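Local coordinates for protein C-type lectin domain family 4, member a4 (Mus musculus, PDB 3VYK) that recognises N-glycans carrying a bisecting N-acetylglucosamine through a bound calcium ion, as the C-type lectin domain of a dendritic-cell inhibitory receptor, at residues M35-V41 / S123-V127; Y61-D67 / R99-I103; E92-E98 / W112-P116. All blocks are in the same frame, centred on the assembly; numbering follows the deposited sequence.

Contact 1: residues M35-V41 / S123-V127; sequences MGAHLVV and SVCQV
The His38 ring lies alongside the Gln126 side chain, both pointing the same way, with ring and amide planes 55° apart. Gln126 O sits over one ring face, offset toward the rim and 3.6 Å from His38 CD2. His38 CE1 meets Gln126 OE1 at 3.2 Å, while His38 ND1 donates in the ring plane to Leu39 O (2.8 Å), which fixes the ring's rotation. CG of Gln126 is anti to its backbone N (chi1 169°), and the extended chain carries the amide across to the backbone N of Val41. There Gln126 OE1 accepts a nearly straight bond from Val41 N (3.0 Å, 168°). Gln126 NE2 donates weakly to a water that itself donates to Val41 O, and has a further weak bond with Tyr15 OH. The backbones of His38 and Gln126 exchange two hydrogen bonds, and Val40 N adds a third to Val124 O (2.9 Å). Ala37 CB packs on Cys125 CB, and Met35 CE touches Cys125 SG at 3.8 Å. Gly36, with positive phi, is the C-prime residue of the Schellman motif ending helix 25-34. Cys125 returns to that helix through its disulfide with Cys32, the helix-to-last-strand bridge characteristic of the C-type lectin fold.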
loop_
_atom_site.group_PDB
_atom_site.type_symbol
_atom_site.label_atom_id
_atom_site.label_comp_id
_atom_site.label_asym_id
_atom_site.label_seq_id
_atom_site.Cartn_x
_atom_site.Cartn_y
_atom_site.Cartn_z
ATOM N N MET A 35 -2.743 -8.665 -13.204
ATOM C CA MET A 35 -2.943 -7.504 -14.071
ATOM C C MET A 35 -1.624 -6.872 -14.508
ATOM O O MET A 35 -1.607 -5.749 -15.023
ATOM C CB MET A 35 -3.824 -6.468 -13.377
ATOM C CG MET A 35 -5.144 -7.027 -12.881
ATOM S SD MET A 35 -6.265 -5.758 -12.288
ATOM C CE MET A 35 -5.394 -5.145 -10.841
ATOM N N GLY A 36 -0.529 -7.599 -14.303
ATOM C CA GLY A 36 0.810 -7.143 -14.665
ATOM C C GLY A 36 1.349 -6.056 -13.751
ATOM O O GLY A 36 2.259 -5.322 -14.123
ATOM N N ALA A 37 0.794 -5.982 -12.543
ATOM C CA ALA A 37 1.100 -4.912 -11.592
ATOM C C ALA A 37 1.629 -5.498 -10.278
ATOM O O ALA A 37 1.803 -6.708 -10.163
ATOM C CB ALA A 37 -0.153 -4.089 -11.339
ATOM N N HIS A 38 1.887 -4.644 -9.290
ATOM C CA HIS A 38 2.278 -5.097 -7.952
ATOM C C HIS A 38 1.671 -4.189 -6.920
ATOM O O HIS A 38 1.263 -3.066 -7.236
ATOM C CB HIS A 38 3.803 -5.127 -7.801
ATOM C CG HIS A 38 4.473 -3.795 -8.086
ATOM N ND1 HIS A 38 4.565 -2.812 -7.163
ATOM C CD2 HIS A 38 5.075 -3.306 -9.242
ATOM C CE1 HIS A 38 5.192 -1.748 -7.699
ATOM N NE2 HIS A 38 5.508 -2.051 -8.974
ATOM N N LEU A 39 1.611 -4.643 -5.670
ATOM C CA LEU A 39 1.141 -3.771 -4.597
ATOM C C LEU A 39 1.988 -2.501 -4.547
ATOM O O LEU A 39 3.205 -2.534 -4.783
ATOM C CB LEU A 39 1.123 -4.499 -3.246
ATOM C CG LEU A 39 -0.025 -5.509 -3.091
ATOM C CD1 LEU A 39 0.232 -6.387 -1.878
ATOM C CD2 LEU A 39 -1.373 -4.824 -2.965
ATOM N N VAL A 40 1.327 -1.387 -4.258
ATOM C CA VAL A 40 1.943 -0.069 -4.424
ATOM C C VAL A 40 3.207 0.153 -3.588
ATOM O O VAL A 40 3.296 -0.252 -2.431
ATOM C CB VAL A 40 0.900 1.047 -4.207
ATOM C CG1 VAL A 40 0.460 1.129 -2.751
ATOM C CG2 VAL A 40 1.412 2.380 -4.722
ATOM N N VAL A 41 4.187 0.792 -4.213
ATOM C CA VAL A 41 5.442 1.150 -3.580
ATOM C C VAL A 41 5.497 2.674 -3.565
ATOM O O VAL A 41 5.404 3.302 -4.614
ATOM C CB VAL A 41 6.627 0.547 -4.376
ATOM C CG1 VAL A 41 7.949 1.150 -3.936
ATOM C CG2 VAL A 41 6.644 -0.976 -4.223
ATOM N N SER A 123 -6.780 -3.043 -1.330
ATOM C CA SER A 123 -5.374 -2.870 -1.696
ATOM C C SER A 123 -5.255 -1.876 -2.834
ATOM O O SER A 123 -6.264 -1.476 -3.425
ATOM C CB SER A 123 -4.732 -4.219 -2.065
ATOM O OG SER A 123 -5.421 -4.861 -3.123
ATOM N N VAL A 124 -4.019 -1.459 -3.106
ATOM C CA VAL A 124 -3.713 -0.586 -4.246
ATOM C C VAL A 124 -2.628 -1.233 -5.105
ATOM O O VAL A 124 -1.566 -1.597 -4.592
ATOM C CB VAL A 124 -3.236 0.809 -3.780
ATOM C CG1 VAL A 124 -2.949 1.702 -4.988
ATOM C CG2 VAL A 124 -4.278 1.470 -2.886
ATOM N N CYS A 125 -2.906 -1.395 -6.400
ATOM C CA CYS A 125 -1.938 -1.933 -7.354
ATOM C C CYS A 125 -1.325 -0.807 -8.149
ATOM O O CYS A 125 -1.929 0.254 -8.320
ATOM C CB CYS A 125 -2.584 -2.902 -8.349
ATOM S SG CYS A 125 -3.469 -4.297 -7.626
ATOM N N GLN A 126 -0.125 -1.066 -8.644
ATOM C CA GLN A 126 0.636 -0.070 -9.369
ATOM C C GLN A 126 1.405 -0.716 -10.508
ATOM O O GLN A 126 1.943 -1.808 -10.360
ATOM C CB GLN A 126 1.578 0.615 -8.395
ATOM C CG GLN A 126 2.624 1.506 -9.021
ATOM C CD GLN A 126 3.613 1.972 -7.993
ATOM O OE1 GLN A 126 4.033 1.204 -7.146
ATOM N NE2 GLN A 126 3.986 3.246 -8.059
ATOM N N VAL A 127 1.448 -0.030 -11.649
ATOM C CA VAL A 127 2.242 -0.481 -12.785
ATOM C C VAL A 127 2.803 0.739 -13.511
ATOM O O VAL A 127 2.176 1.792 -13.519
ATOM C CB VAL A 127 1.405 -1.377 -13.738
ATOM C CG1 VAL A 127 0.249 -0.606 -14.370
ATOM C CG2 VAL A 127 2.291 -2.022 -14.802
HETATM O O HOH W 1 6.986 3.188 -6.859
#

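Contact 2: residues Y61-D67 / R99-I103; sequences YFIGLLD and RCVII. With SO4 (sulfate ion), chain D.
Phe62 reaches along strand 100-103 from its own backbone position opposite Ile102. With CG anti to the carbonyl carbon (chi1 -84°), CB turns the ring toward Cys100. CG passes Ile102 CG2; Phe62 CD1 then lies 3.7 Å from Ile102 CG2, with Val101 O near the ring plane at its edge. Farther out, Phe62 CE1 meets Cys100 CB at 3.8 Å. Trp25 and His121 each make an edge-to-face contact with this ring, so it is held from several directions.

The backbones run antiparallel. Tyr61 and Ile103 form a hydrogen-bonded pair, and Ile63 N donates to Val101 O (3.0 Å). At Gly64 the chain turns a corner and direct pairing lapses; a water takes its place, accepting from Val101 N at 2.7 Å. The carbonyl oxygens of Ile63 and Leu65 are both in hydrogen-bonding position, though the water's two protons are shared among more acceptors. Farther on, Asp67 N donates to Arg99 O (2.9 Å).

Away from the Phe62 face, Val101 spreads its two methyls along the opposite strand: Val101 CG1 lies 3.7 Å from Ile63 CD1, and CG2 touches Leu65 CD2. The Ile63 and Ile103 side chains cross at about a right angle, meeting through CG2 and CG1. At the other end Leu66 CD2 presses on Cys100 SG (3.5 Å), which is bridged to Cys117. The Arg99 guanidinium grips a sulfate, probably from the crystallisation liquor, Arg99 NH1 donating almost straight to sulfate O3 (2.9 Å, 176°).

Arg99 and Cys100 face Ile115 together as a classic beta bulge, binding this pair to strand 109-115. Strand 61-67 is flanked by 100-106, by 73-75 through Leu66 and Arg74, and by the parallel strand 121-128 through Phe62 and Asn122, while helix 25-34 reaches Phe62 through Trp25.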
loop_
_atom_site.group_PDB
_atom_site.type_symbol
_atom_site.label_atom_id
_atom_site.label_comp_id
_atom_site.label_asym_id
_atom_site.label_seq_id
_atom_site.Cartn_x
_atom_site.Cartn_y
_atom_site.Cartn_z
ATOM N N TYR A 61 -6.081 -0.415 3.109
ATOM C CA TYR A 61 -5.512 -0.815 1.828
ATOM C C TYR A 61 -4.085 -1.311 1.980
ATOM O O TYR A 61 -3.202 -0.558 2.405
ATOM C CB TYR A 61 -5.541 0.369 0.844
ATOM C CG TYR A 61 -6.934 0.900 0.572
ATOM C CD1 TYR A 61 -7.617 0.518 -0.573
ATOM C CD2 TYR A 61 -7.558 1.788 1.459
ATOM C CE1 TYR A 61 -8.902 0.993 -0.831
ATOM C CE2 TYR A 61 -8.842 2.269 1.212
ATOM C CZ TYR A 61 -9.498 1.865 0.058
ATOM O OH TYR A 61 -10.773 2.327 -0.222
ATOM N N PHE A 62 -3.847 -2.570 1.617
ATOM C CA PHE A 62 -2.494 -3.116 1.620
ATOM C C PHE A 62 -1.608 -2.360 0.645
ATOM O O PHE A 62 -2.040 -2.008 -0.473
ATOM C CB PHE A 62 -2.487 -4.598 1.229
ATOM C CG PHE A 62 -2.778 -5.535 2.365
ATOM C CD1 PHE A 62 -1.991 -5.526 3.517
ATOM C CD2 PHE A 62 -3.808 -6.457 2.260
ATOM C CE1 PHE A 62 -2.245 -6.395 4.574
ATOM C CE2 PHE A 62 -4.062 -7.334 3.307
ATOM C CZ PHE A 62 -3.286 -7.307 4.459
ATOM N N ILE A 63 -0.373 -2.131 1.082
ATOM C CA ILE A 63 0.686 -1.618 0.207
ATOM C C ILE A 63 1.807 -2.640 0.123
ATOM O O ILE A 63 1.775 -3.656 0.826
ATOM C CB ILE A 63 1.191 -0.234 0.675
ATOM C CG1 ILE A 63 1.932 -0.333 2.016
ATOM C CG2 ILE A 63 0.022 0.739 0.734
ATOM C CD1 ILE A 63 2.559 0.970 2.504
ATOM N N GLY A 64 2.797 -2.394 -0.724
ATOM C CA GLY A 64 3.857 -3.366 -0.966
ATOM C C GLY A 64 5.041 -3.296 -0.018
ATOM O O GLY A 64 6.181 -3.431 -0.456
ATOM N N LEU A 65 4.771 -3.091 1.275
ATOM C CA LEU A 65 5.818 -2.919 2.282
ATOM C C LEU A 65 5.738 -4.062 3.278
ATOM O O LEU A 65 4.662 -4.344 3.806
ATOM C CB LEU A 65 5.635 -1.573 3.004
ATOM C CG LEU A 65 6.784 -1.126 3.909
ATOM C CD1 LEU A 65 8.073 -0.925 3.120
ATOM C CD2 LEU A 65 6.410 0.142 4.672
ATOM N N LEU A 66 6.875 -4.700 3.538
ATOM C CA LEU A 66 6.932 -5.883 4.407
ATOM C C LEU A 66 8.049 -5.801 5.429
ATOM O O LEU A 66 9.109 -5.281 5.138
ATOM C CB LEU A 66 7.175 -7.130 3.566
ATOM C CG LEU A 66 6.132 -7.447 2.501
ATOM C CD1 LEU A 66 6.655 -8.549 1.600
ATOM C CD2 LEU A 66 4.818 -7.850 3.142
ATOM N N ASP A 67 7.817 -6.347 6.616
ATOM C CA ASP A 67 8.865 -6.442 7.624
ATOM C C ASP A 67 9.676 -7.710 7.369
ATOM O O ASP A 67 9.217 -8.810 7.681
ATOM C CB ASP A 67 8.250 -6.484 9.024
ATOM C CG ASP A 67 9.289 -6.536 10.128
ATOM O OD1 ASP A 67 10.501 -6.644 9.839
ATOM O OD2 ASP A 67 8.890 -6.441 11.303
ATOM N N ARG A 99 3.354 -8.000 10.098
ATOM C CA ARG A 99 4.494 -7.875 9.194
ATOM C C ARG A 99 4.163 -7.202 7.868
ATOM O O ARG A 99 5.062 -6.959 7.064
ATOM C CB ARG A 99 5.134 -9.250 8.955
ATOM C CG ARG A 99 5.710 -9.896 10.216
ATOM C CD ARG A 99 6.388 -11.237 9.907
ATOM N NE ARG A 99 5.560 -12.038 9.007
ATOM C CZ ARG A 99 4.530 -12.787 9.393
ATOM N NH1 ARG A 99 4.205 -12.882 10.682
ATOM N NH2 ARG A 99 3.829 -13.439 8.484
ATOM N N CYS A 100 2.876 -6.921 7.653
ATOM C CA CYS A 100 2.371 -6.250 6.459
ATOM C C CYS A 100 1.849 -4.877 6.857
ATOM O O CYS A 100 1.761 -4.562 8.045
ATOM C CB CYS A 100 1.280 -7.087 5.797
ATOM S SG CYS A 100 1.932 -8.545 4.940
ATOM N N VAL A 101 1.554 -4.051 5.861
ATOM C CA VAL A 101 1.225 -2.642 6.098
ATOM C C VAL A 101 0.005 -2.228 5.291
ATOM O O VAL A 101 -0.092 -2.529 4.084
ATOM C CB VAL A 101 2.418 -1.732 5.723
ATOM C CG1 VAL A 101 2.101 -0.254 5.981
ATOM C CG2 VAL A 101 3.681 -2.124 6.475
ATOM N N ILE A 102 -0.917 -1.532 5.963
ATOM C CA ILE A 102 -2.022 -0.880 5.279
ATOM C C ILE A 102 -1.974 0.631 5.433
ATOM O O ILE A 102 -1.431 1.158 6.406
ATOM C CB ILE A 102 -3.425 -1.364 5.761
ATOM C CG1 ILE A 102 -3.629 -1.134 7.268
ATOM C CG2 ILE A 102 -3.661 -2.804 5.328
ATOM C CD1 ILE A 102 -5.042 -1.426 7.753
ATOM N N ILE A 103 -2.552 1.303 4.445
ATOM C CA ILE A 103 -2.991 2.683 4.592
ATOM C C ILE A 103 -4.402 2.625 5.175
ATOM O O ILE A 103 -5.284 1.957 4.631
ATOM C CB ILE A 103 -3.019 3.409 3.229
ATOM C CG1 ILE A 103 -1.612 3.489 2.639
ATOM C CG2 ILE A 103 -3.624 4.805 3.368
ATOM C CD1 ILE A 103 -1.563 4.083 1.245
HETATM S S SO4 D . 1.825 -15.809 10.656
HETATM O O1 SO4 D . 2.874 -15.811 9.598
HETATM O O2 SO4 D . 1.833 -17.066 11.455
HETATM O O3 SO4 D . 2.013 -14.636 11.543
HETATM O O4 SO4 D . 0.507 -15.695 9.985
HETATM O O HOH W 2 2.107 -4.914 3.367
#

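Contact 3: residues E92-E98 / W112-P116. With CA (calcium ion), chain C; MAN (alpha-D-mannopyranose), chain B; NAG (2-acetamido-2-deoxy-beta-D-glucopyranose), chain E; NAG (2-acetamido-2-deoxy-beta-D-glucopyranose), chain F.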
loop_
_atom_site.group_PDB
_atom_site.type_symbol
_atom_site.label_atom_id
_atom_site.label_comp_id
_atom_site.label_asym_id
_atom_site.label_seq_id
_atom_site.Cartn_x
_atom_site.Cartn_y
_atom_site.Cartn_z
ATOM N N GLU A 92 2.665 3.804 15.453
ATOM C CA GLU A 92 2.928 2.688 14.537
ATOM C C GLU A 92 4.309 2.822 13.908
ATOM O O GLU A 92 4.838 3.927 13.815
ATOM C CB GLU A 92 1.882 2.632 13.428
ATOM C CG GLU A 92 0.441 2.607 13.914
ATOM C CD GLU A 92 0.056 1.346 14.686
ATOM O OE1 GLU A 92 0.712 0.260 14.589
ATOM O OE2 GLU A 92 -0.996 1.445 15.374
ATOM N N PRO A 93 4.916 1.698 13.480
ATOM C CA PRO A 93 4.420 0.330 13.628
ATOM C C PRO A 93 4.645 -0.153 15.061
ATOM O O PRO A 93 5.530 0.360 15.750
ATOM C CB PRO A 93 5.265 -0.444 12.615
ATOM C CG PRO A 93 6.583 0.267 12.630
ATOM C CD PRO A 93 6.258 1.729 12.860
ATOM N N ASN A 94 3.831 -1.101 15.522
ATOM C CA ASN A 94 3.858 -1.433 16.947
ATOM C C ASN A 94 4.019 -2.890 17.355
ATOM O O ASN A 94 4.301 -3.157 18.533
ATOM C CB ASN A 94 2.635 -0.832 17.658
ATOM C CG ASN A 94 1.324 -1.477 17.238
ATOM O OD1 ASN A 94 1.210 -2.123 16.185
ATOM N ND2 ASN A 94 0.308 -1.299 18.076
ATOM N N GLN A 95 3.845 -3.830 16.428
ATOM C CA GLN A 95 3.790 -5.239 16.829
ATOM C C GLN A 95 4.541 -6.160 15.880
ATOM O O GLN A 95 4.317 -6.121 14.668
ATOM C CB GLN A 95 2.327 -5.661 17.008
ATOM C CG GLN A 95 1.701 -4.970 18.219
ATOM C CD GLN A 95 0.191 -5.067 18.339
ATOM O OE1 GLN A 95 -0.556 -4.889 17.374
ATOM N NE2 GLN A 95 -0.270 -5.291 19.566
ATOM N N ASP A 96 5.410 -7.003 16.447
ATOM C CA ASP A 96 6.341 -7.823 15.652
ATOM C C ASP A 96 5.675 -8.810 14.703
ATOM O O ASP A 96 6.234 -9.123 13.649
ATOM C CB ASP A 96 7.358 -8.564 16.543
ATOM C CG ASP A 96 6.777 -9.821 17.194
ATOM O OD1 ASP A 96 6.166 -9.704 18.267
ATOM O OD2 ASP A 96 6.935 -10.920 16.628
ATOM N N TRP A 97 4.488 -9.264 15.099
ATOM C CA TRP A 97 3.704 -10.240 14.367
ATOM C C TRP A 97 2.807 -9.614 13.325
ATOM O O TRP A 97 2.068 -10.318 12.641
ATOM C CB TRP A 97 2.907 -11.093 15.358
ATOM C CG TRP A 97 2.163 -10.270 16.383
ATOM C CD1 TRP A 97 2.649 -9.748 17.582
ATOM C CD2 TRP A 97 0.768 -9.830 16.319
ATOM N NE1 TRP A 97 1.672 -9.042 18.243
ATOM C CE2 TRP A 97 0.521 -9.050 17.537
ATOM C CE3 TRP A 97 -0.264 -9.999 15.413
ATOM C CZ2 TRP A 97 -0.713 -8.481 17.806
ATOM C CZ3 TRP A 97 -1.499 -9.419 15.698
ATOM C CH2 TRP A 97 -1.715 -8.679 16.865
ATOM N N GLU A 98 2.886 -8.286 13.195
ATOM C CA GLU A 98 2.178 -7.521 12.168
ATOM C C GLU A 98 3.228 -7.159 11.121
ATOM O O GLU A 98 3.948 -6.153 11.257
ATOM C CB GLU A 98 1.528 -6.265 12.770
ATOM C CG GLU A 98 0.389 -6.559 13.752
ATOM C CD GLU A 98 -0.406 -5.312 14.136
ATOM O OE1 GLU A 98 0.182 -4.286 14.560
ATOM O OE2 GLU A 98 -1.648 -5.367 14.013
ATOM N N TRP A 112 0.047 4.966 7.739
ATOM C CA TRP A 112 0.395 3.548 7.648
ATOM C C TRP A 112 0.294 2.876 8.987
ATOM O O TRP A 112 0.662 3.445 10.024
ATOM C CB TRP A 112 1.825 3.371 7.175
ATOM C CG TRP A 112 2.173 3.938 5.825
ATOM C CD1 TRP A 112 1.333 4.461 4.841
ATOM C CD2 TRP A 112 3.522 3.997 5.262
ATOM N NE1 TRP A 112 2.074 4.872 3.751
ATOM C CE2 TRP A 112 3.389 4.599 3.935
ATOM C CE3 TRP A 112 4.786 3.631 5.719
ATOM C CZ2 TRP A 112 4.501 4.830 3.117
ATOM C CZ3 TRP A 112 5.887 3.867 4.888
ATOM C CH2 TRP A 112 5.739 4.436 3.615
ATOM N N ASN A 113 -0.176 1.628 8.967
ATOM C CA ASN A 113 -0.248 0.807 10.184
ATOM C C ASN A 113 0.210 -0.594 9.844
ATOM O O ASN A 113 -0.217 -1.154 8.843
ATOM C CB ASN A 113 -1.684 0.783 10.719
ATOM C CG ASN A 113 -1.873 -0.192 11.872
ATOM O OD1 ASN A 113 -0.992 -0.383 12.714
ATOM N ND2 ASN A 113 -3.065 -0.795 11.921
ATOM N N ASP A 114 1.096 -1.147 10.670
ATOM C CA ASP A 114 1.405 -2.570 10.546
ATOM C C ASP A 114 0.238 -3.409 11.054
ATOM O O ASP A 114 -0.362 -3.113 12.117
ATOM C CB ASP A 114 2.733 -2.959 11.229
ATOM C CG ASP A 114 2.747 -2.708 12.730
ATOM O OD1 ASP A 114 2.018 -1.803 13.218
ATOM O OD2 ASP A 114 3.539 -3.412 13.407
ATOM N N ILE A 115 -0.076 -4.426 10.240
ATOM C CA ILE A 115 -1.149 -5.387 10.532
ATOM C C ILE A 115 -0.738 -6.827 10.155
ATOM O O ILE A 115 0.255 -7.046 9.458
ATOM C CB ILE A 115 -2.474 -5.030 9.803
ATOM C CG1 ILE A 115 -2.383 -5.239 8.283
ATOM C CG2 ILE A 115 -2.929 -3.614 10.156
ATOM C CD1 ILE A 115 -3.745 -5.466 7.659
ATOM N N PRO A 116 -1.521 -7.828 10.611
ATOM C CA PRO A 116 -1.220 -9.181 10.179
ATOM C C PRO A 116 -1.496 -9.357 8.691
ATOM O O PRO A 116 -2.524 -8.896 8.178
ATOM C CB PRO A 116 -2.178 -10.032 11.029
ATOM C CG PRO A 116 -2.502 -9.170 12.205
ATOM C CD PRO A 116 -2.631 -7.814 11.577
HETATM CA CA CA C . -0.084 -1.967 14.206
HETATM C C1 MAN B . -5.522 -2.380 16.233
HETATM C C2 MAN B . -4.687 -2.815 15.025
HETATM C C3 MAN B . -3.193 -2.596 15.297
HETATM C C4 MAN B . -2.956 -1.152 15.712
HETATM C C5 MAN B . -3.840 -0.810 16.931
HETATM C C6 MAN B . -3.683 0.649 17.366
HETATM O O2 MAN B . -5.076 -2.011 13.928
HETATM O O3 MAN B . -2.313 -2.807 14.188
HETATM O O4 MAN B . -1.543 -1.062 15.883
HETATM O O5 MAN B . -5.206 -1.053 16.615
HETATM O O6 MAN B . -4.414 0.851 18.572
HETATM C C1 NAG E . -6.178 -2.506 13.172
HETATM C C2 NAG E . -6.748 -1.327 12.368
HETATM C C3 NAG E . -7.872 -1.774 11.434
HETATM C C4 NAG E . -7.448 -3.002 10.626
HETATM C C5 NAG E . -6.852 -4.090 11.527
HETATM C C6 NAG E . -6.249 -5.242 10.735
HETATM C C7 NAG E . -6.413 0.779 13.579
HETATM C C8 NAG E . -6.926 1.694 14.646
HETATM N N2 NAG E . -7.138 -0.312 13.333
HETATM O O3 NAG E . -8.175 -0.715 10.544
HETATM O O4 NAG E . -8.545 -3.521 9.916
HETATM O O5 NAG E . -5.792 -3.546 12.290
HETATM O O6 NAG E . -7.209 -6.222 10.399
HETATM O O7 NAG E . -5.360 1.036 12.978
HETATM C C1 NAG F . -7.538 -6.020 16.455
HETATM C C2 NAG F . -8.756 -6.381 15.612
HETATM C C3 NAG F . -8.480 -7.650 14.809
HETATM C C4 NAG F . -7.158 -7.561 14.041
HETATM C C5 NAG F . -6.049 -7.083 14.976
HETATM C C6 NAG F . -4.733 -6.859 14.234
HETATM C C7 NAG F . -10.869 -5.664 16.638
HETATM C C8 NAG F . -11.983 -6.056 17.568
HETATM N N2 NAG F . -9.916 -6.587 16.472
HETATM O O3 NAG F . -9.550 -7.844 13.912
HETATM O O4 NAG F . -6.843 -8.834 13.516
HETATM O O5 NAG F . -6.400 -5.867 15.622
HETATM O O6 NAG F . -3.677 -6.732 15.161
HETATM O O7 NAG F . -10.877 -4.553 16.103
#
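The Asp114 carboxylate overlaps the Pro93 ring, its CG 3.4 Å from Pro93 CB. Its two oxygens divide the work. Asp114 OD1 binds the calcium ion at 2.3 Å and also accepts from Asn94 N (3.0 Å), met on the syn side but 28° out of the carboxylate plane. Asp114 OD2 offers its syn lone pair to Gln95 N in a nearly straight bond (3.1 Å, 170°) and makes a salt bridge with Arg71. This fixes the carboxylate's rotation, and calcium and Arg71 together would be expected to favour the charged form. With CG between its backbone N and carbonyl carbon (chi1 62°), Asp114 holds both its side chain and its own carbonyl oxygen on the metal.

Glu92 OE1, Asn94 OD1, Glu98 OE1 and the Asn113 side chain complete the protein shell, and mannose O3 and O4 bring the ligands to eight. Glu92 OE2 lies 2.6 Å from mannose O4, to which Asn94 ND2 makes a weak bond. Glu98 OE2 lies 2.7 Å from mannose O3 and accepts a hydrogen bond from O6 of an N-acetylglucosamine. Thus each glutamate touches metal with one oxygen and sugar with the other. Ile115 CG2 lies against the second N-acetylglucosamine, 3.6 Å from its O5 and close to its C6.

The cis peptide before Pro93 lies in the Glu-Pro-Asn sequence known from mannose-binding C-type lectins, and residues 112-114 give the matching Trp-Asn-Asp. The 92-98 loop, closed by a type I turn from Gln95 to Glu98, wraps the end of strand 109-115. That strand is bonded to strand 100-106 through Asn113 and Ile115, while Trp73 of strand 73-75 packs on Pro93 and Asp114.

From the N terminus, the chain leaves helix 25-34 and enters residues 35-41, which meet the last strand at 123-127; contact 1 thus closes a long loop holding both other contacts. Within it, residues 61-67 come next and pair with 99-103, closing contact 2. Contact 3 starts at 92-98, before contact 2 is complete, and ends at 112-116, so these two cross. Strands 100-106 and 109-115 are neighbours, and Cys100 O and Ile115 N probably bond between them. Gly64 N probably bonds to Val40 O, joining contacts 1 and 2. One sheet runs from the last strand, through the central strands, toward the calcium and glycan site.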